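Local coordinates for YbbR family protein (Desulfitobacterium hafniense, PDB 3LYW) that is of unknown function, this fragment being a mostly beta-stranded part of a longer YbbR family protein, at residues A[12-15]-A[16-20]; A[64-67]-A[68-71]. All coordinates share one frame; numbering follows the deposited sequence.

Contact 1 of 2, residues A[12-15]-A[16-20]; sequences KNTP and ANSMI
P15 and S18 face each other across a beta-turn-like reversal, their CA atoms 5.7 Å apart; the chain doubles back because A16 has a polyproline-like backbone while N17 takes left-handed helical values (phi/psi 58°/32°). The bend leads from the loop after strand 4-12 into the short strand 18-20. S18 turns its hydroxyl back toward the incoming arm: with chi1 at 72°, OG lies between the backbone N and the carbonyl carbon, where it donates to P15 O. The modelled OG to O distance of 2.5 Å is unusually short, so the bond's exact length is doubtful. S18 OG also sits against the proline ring, 3.3 Å from P15 CB. A water closes a second bridge, donating to P15 O and to S18 O at 2.9 Å each. On the incoming arm, T14 divides its branches: CG2, trans to the backbone N, comes within 3.8 Å of S18 OG, whereas OG1 meets the terminal methyl I20 CD1, also at 3.8 Å, the two side chains approaching at a slant. S18 and I20 both rest on L83 of strand 69-85, and S18 also touches H85 of the C-terminal histidine tag. The chemistry implies a bend tied chiefly through one carbonyl: P15 O accepts from both hydroxyl and water, so a largely buried serine finds its partner locally.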
ATOM      1  N   LYS A  12       5.137  -0.940   5.895  1.00 16.56           N
ATOM      2  CA  LYS A  12       6.483  -0.440   6.148  1.00 16.66           C
ATOM      3  C   LYS A  12       6.611   0.006   7.608  1.00 16.18           C
ATOM      4  O   LYS A  12       5.635   0.411   8.244  1.00 15.92           O
ATOM      5  CB  LYS A  12       6.799   0.730   5.219  1.00 18.84           C
ATOM      6  CG  LYS A  12       6.685   0.411   3.745  1.00 22.70           C
ATOM      7  CD  LYS A  12       7.785  -0.532   3.264  1.00 18.75           C
ATOM      8  CE  LYS A  12       7.721  -0.701   1.746  1.00 22.88           C
ATOM      9  NZ  LYS A  12       8.763  -1.630   1.229  1.00 23.22           N
ATOM     10  N   ASN A  13       7.825  -0.090   8.134  1.00 13.93           N
ATOM     11  CA  ASN A  13       8.120   0.299   9.496  1.00 16.05           C
ATOM     12  C   ASN A  13       7.245  -0.344  10.563  1.00 18.56           C
ATOM     13  O   ASN A  13       6.866   0.303  11.537  1.00 15.17           O
ATOM     14  CB  ASN A  13       8.071   1.822   9.602  1.00 24.63           C
ATOM     15  CG  ASN A  13       9.010   2.494   8.616  1.00 22.19           C
ATOM     16  OD1 ASN A  13       8.578   3.218   7.727  1.00 30.13           O
ATOM     17  ND2 ASN A  13      10.300   2.245   8.766  1.00 16.02           N
ATOM     18  N   THR A  14       6.924  -1.620  10.379  1.00 16.73           N
ATOM     19  CA  THR A  14       6.128  -2.336  11.365  1.00 20.37           C
ATOM     20  C   THR A  14       6.964  -2.339  12.643  1.00 22.44           C
ATOM     21  O   THR A  14       8.107  -2.785  12.636  1.00 22.88           O
ATOM     22  CB  THR A  14       5.880  -3.799  10.943  1.00 17.69           C
ATOM     23  OG1 THR A  14       5.108  -3.830   9.735  1.00 20.67           O
ATOM     24  CG2 THR A  14       5.126  -4.553  12.042  1.00 21.98           C
ATOM     25  N   PRO A  15       6.401  -1.847  13.753  1.00 15.73           N
ATOM     26  CA  PRO A  15       7.127  -1.806  15.022  1.00 23.24           C
ATOM     27  C   PRO A  15       7.779  -3.131  15.354  1.00 27.86           C
ATOM     28  O   PRO A  15       7.210  -4.182  15.109  1.00 20.57           O
ATOM     29  CB  PRO A  15       6.041  -1.434  16.017  1.00 29.64           C
ATOM     30  CG  PRO A  15       5.197  -0.498  15.219  1.00 24.40           C
ATOM     31  CD  PRO A  15       5.071  -1.231  13.892  1.00 18.67           C
ATOM     32  N   ALA A  16       8.988  -3.088  15.897  1.00 27.94           N
ATOM     33  CA  ALA A  16       9.669  -4.323  16.264  1.00 31.72           C
ATOM     34  C   ALA A  16       8.872  -5.005  17.369  1.00 25.76           C
ATOM     35  O   ALA A  16       8.135  -4.358  18.117  1.00 23.60           O
ATOM     36  CB  ALA A  16      11.081  -4.028  16.744  1.00 35.23           C
ATOM     37  N   ASN A  17       9.002  -6.320  17.461  1.00 26.22           N
ATOM     38  CA  ASN A  17       8.288  -7.074  18.489  1.00 35.63           C
ATOM     39  C   ASN A  17       6.769  -6.902  18.412  1.00 30.85           C
ATOM     40  O   ASN A  17       6.081  -6.916  19.428  1.00 29.63           O
ATOM     41  CB  ASN A  17       8.788  -6.661  19.876  1.00 39.29           C
ATOM     42  CG  ASN A  17      10.286  -6.849  20.024  1.00 45.82           C
ATOM     43  OD1 ASN A  17      10.793  -7.968  19.918  1.00 42.42           O
ATOM     44  ND2 ASN A  17      11.004  -5.749  20.255  1.00 44.80           N
ATOM     45  N   SER A  18       6.256  -6.727  17.201  1.00 27.27           N
ATOM     46  CA  SER A  18       4.823  -6.578  16.997  1.00 25.55           C
ATOM     47  C   SER A  18       4.438  -7.245  15.684  1.00 19.78           C
ATOM     48  O   SER A  18       5.237  -7.317  14.756  1.00 27.66           O
ATOM     49  CB  SER A  18       4.425  -5.098  16.989  1.00 30.69           C
ATOM     50  OG  SER A  18       4.859  -4.455  15.804  1.00 47.63           O
HETATM   51  N   MSE A  19       3.212  -7.739  15.604  1.00 20.62           N
HETATM   52  CA  MSE A  19       2.767  -8.422  14.402  1.00 25.83           C
HETATM   53  C   MSE A  19       1.425  -7.929  13.907  1.00 19.21           C
HETATM   54  O   MSE A  19       0.523  -7.647  14.702  1.00 19.97           O
HETATM   55  CB  MSE A  19       2.660  -9.923  14.655  1.00 25.38           C
HETATM   56  CG  MSE A  19       2.457 -10.723  13.388  1.00 46.81           C
HETATM   57 SE   MSE A  19       2.134 -12.573  13.769  1.00 54.54          SE
HETATM   58  CE  MSE A  19       3.903 -13.090  14.329  1.00 41.35           C
ATOM     59  N   ILE A  20       1.293  -7.860  12.584  1.00 19.66           N
ATOM     60  CA  ILE A  20       0.051  -7.421  11.956  1.00 16.60           C
ATOM     61  C   ILE A  20      -0.842  -8.654  11.928  1.00 19.11           C
ATOM     62  O   ILE A  20      -0.448  -9.706  11.411  1.00 16.39           O
ATOM     63  CB  ILE A  20       0.292  -6.940  10.508  1.00 19.45           C
ATOM     64  CG1 ILE A  20       1.218  -5.715  10.511  1.00 21.43           C
ATOM     65  CG2 ILE A  20      -1.045  -6.610   9.835  1.00 18.71           C
ATOM     66  CD1 ILE A  20       1.660  -5.259   9.126  1.00 18.33           C
TER
HETATM   67  O   HOH W   1       8.065  -6.893  14.348  1.00 38.20           O

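Contact 2 of 2, residues A[64-67]-A[68-71]; sequences EPIP and NIKI
A type II beta turn, I66 to I69, carries the chain from antiparallel strand 55-63 into strand 69-85 of the mixed sheet. The central residues have the backbone this turn requires: P67 is polyproline-like and N68 lies in the left-handed region at phi/psi 59°/22°. I69 N donates to I66 O over 3.1 Å, with a bent N-H...O angle of 141° and the donor standing above the carbonyl plane. A water reinforces the closure, accepting from I66 N and within donating distance of I69 O, each at 2.7 Å. On the apolar side, I66 CG2 comes alongside I69 at 3.7 Å from CG1, a place this methyl reaches by lying trans to the backbone N of I66. The other branch of I66 reaches across to the strand beyond the turn, its CD1 4.3 Å from I71 CD1. I66 is buried, touching L43, while I69 and I71 pack on T31 of strand 26-33. At the outer corner P67 O accepts a hydrogen bond from N35 ND2, and the N68 side chain folds back over the preceding peptide, bringing N68 OD1 to 3.2 Å from P67 C.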
ATOM      1  N   GLU A  64       4.131   3.326  -4.129  1.00 22.80           N
ATOM      2  CA  GLU A  64       5.551   3.573  -4.347  1.00 23.75           C
ATOM      3  C   GLU A  64       5.665   4.315  -5.677  1.00 24.09           C
ATOM      4  O   GLU A  64       4.912   4.038  -6.608  1.00 18.68           O
ATOM      5  CB  GLU A  64       6.326   2.255  -4.410  1.00 32.78           C
ATOM      6  CG  GLU A  64       6.032   1.325  -3.248  1.00 29.60           C
ATOM      7  CD  GLU A  64       6.899   0.078  -3.266  1.00 34.17           C
ATOM      8  OE1 GLU A  64       7.041  -0.526  -4.352  1.00 46.62           O
ATOM      9  OE2 GLU A  64       7.429  -0.304  -2.198  1.00 45.75           O
ATOM     10  N   PRO A  65       6.587   5.288  -5.772  1.00 32.67           N
ATOM     11  CA  PRO A  65       6.783   6.063  -7.004  1.00 30.78           C
ATOM     12  C   PRO A  65       6.986   5.175  -8.238  1.00 29.07           C
ATOM     13  O   PRO A  65       7.727   4.197  -8.190  1.00 28.33           O
ATOM     14  CB  PRO A  65       8.021   6.897  -6.688  1.00 39.49           C
ATOM     15  CG  PRO A  65       7.874   7.157  -5.221  1.00 41.90           C
ATOM     16  CD  PRO A  65       7.449   5.797  -4.689  1.00 33.81           C
ATOM     17  N   ILE A  66       6.311   5.515  -9.331  1.00 27.06           N
ATOM     18  CA  ILE A  66       6.431   4.772 -10.585  1.00 30.61           C
ATOM     19  C   ILE A  66       6.865   5.745 -11.672  1.00 24.50           C
ATOM     20  O   ILE A  66       6.181   6.726 -11.932  1.00 23.14           O
ATOM     21  CB  ILE A  66       5.085   4.167 -11.022  1.00 29.88           C
ATOM     22  CG1 ILE A  66       4.549   3.237  -9.939  1.00 27.83           C
ATOM     23  CG2 ILE A  66       5.258   3.405 -12.325  1.00 26.90           C
ATOM     24  CD1 ILE A  66       3.141   2.738 -10.222  1.00 27.74           C
ATOM     25  N   PRO A  67       8.004   5.480 -12.328  1.00 25.63           N
ATOM     26  CA  PRO A  67       8.477   6.378 -13.385  1.00 27.57           C
ATOM     27  C   PRO A  67       7.448   6.675 -14.479  1.00 26.19           C
ATOM     28  O   PRO A  67       6.758   5.784 -14.972  1.00 23.41           O
ATOM     29  CB  PRO A  67       9.704   5.649 -13.929  1.00 26.26           C
ATOM     30  CG  PRO A  67      10.224   4.933 -12.717  1.00 30.49           C
ATOM     31  CD  PRO A  67       8.961   4.385 -12.102  1.00 25.28           C
ATOM     32  N   ASN A  68       7.351   7.948 -14.843  1.00 20.96           N
ATOM     33  CA  ASN A  68       6.452   8.409 -15.893  1.00 21.58           C
ATOM     34  C   ASN A  68       4.985   8.108 -15.629  1.00 19.52           C
ATOM     35  O   ASN A  68       4.186   8.079 -16.558  1.00 23.55           O
ATOM     36  CB  ASN A  68       6.859   7.794 -17.236  1.00 22.67           C
ATOM     37  CG  ASN A  68       8.344   7.895 -17.491  1.00 24.91           C
ATOM     38  OD1 ASN A  68       9.096   6.959 -17.211  1.00 25.80           O
ATOM     39  ND2 ASN A  68       8.783   9.043 -18.001  1.00 25.86           N
ATOM     40  N   ILE A  69       4.633   7.892 -14.370  1.00 27.52           N
ATOM     41  CA  ILE A  69       3.255   7.598 -14.010  1.00 24.96           C
ATOM     42  C   ILE A  69       2.797   8.437 -12.827  1.00 18.56           C
ATOM     43  O   ILE A  69       3.499   8.558 -11.827  1.00 25.18           O
ATOM     44  CB  ILE A  69       3.086   6.117 -13.637  1.00 25.85           C
ATOM     45  CG1 ILE A  69       3.288   5.240 -14.872  1.00 22.70           C
ATOM     46  CG2 ILE A  69       1.725   5.899 -13.021  1.00 22.81           C
ATOM     47  CD1 ILE A  69       2.219   5.417 -15.924  1.00 29.39           C
ATOM     48  N   LYS A  70       1.608   9.006 -12.952  1.00 24.97           N
ATOM     49  CA  LYS A  70       1.029   9.804 -11.885  1.00 25.82           C
ATOM     50  C   LYS A  70      -0.203   9.072 -11.372  1.00 15.98           C
ATOM     51  O   LYS A  70      -1.075   8.696 -12.161  1.00 20.57           O
ATOM     52  CB  LYS A  70       0.652  11.185 -12.410  1.00 22.46           C
ATOM     53  CG  LYS A  70       1.842  11.964 -12.930  1.00 35.72           C
ATOM     54  CD  LYS A  70       1.454  13.346 -13.448  1.00 48.29           C
ATOM     55  CE  LYS A  70       2.661  14.040 -14.075  1.00 48.96           C
ATOM     56  NZ  LYS A  70       3.810  14.066 -13.127  1.00 53.53           N
ATOM     57  N   ILE A  71      -0.260   8.867 -10.058  1.00 18.72           N
ATOM     58  CA  ILE A  71      -1.374   8.166  -9.426  1.00 16.66           C
ATOM     59  C   ILE A  71      -2.530   9.146  -9.249  1.00 19.62           C
ATOM     60  O   ILE A  71      -2.382  10.196  -8.621  1.00 18.27           O
ATOM     61  CB  ILE A  71      -0.974   7.629  -8.047  1.00 21.86           C
ATOM     62  CG1 ILE A  71       0.292   6.776  -8.167  1.00 15.56           C
ATOM     63  CG2 ILE A  71      -2.142   6.863  -7.431  1.00 15.38           C
ATOM     64  CD1 ILE A  71       0.203   5.641  -9.148  1.00 22.26           C
TER
HETATM   65  O   HOH W   2       4.525   7.484  -9.592  1.00 30.83           O

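Both contacts are surface bends, each with a single buried residue, S18 in contact 1 and I66 in contact 2. Their centres lie 27 Å apart on opposite sides of the chain's centre. Each delivers the chain into one of two strands, 18-20 and 69-85, that are antiparallel neighbours in the sheet. Both place an asparagine with left-handed backbone angles, two residues after the proline in contact 1 and directly after it in contact 2, and both use a water bridge. The closures differ: a serine hydroxyl grips a carbonyl in 12-20, whereas a backbone bond plus isoleucine packing closes 64-71. They touch where K12 NZ comes to 3.9 Å from E64 OE2, a long and weak pairing of opposite charges.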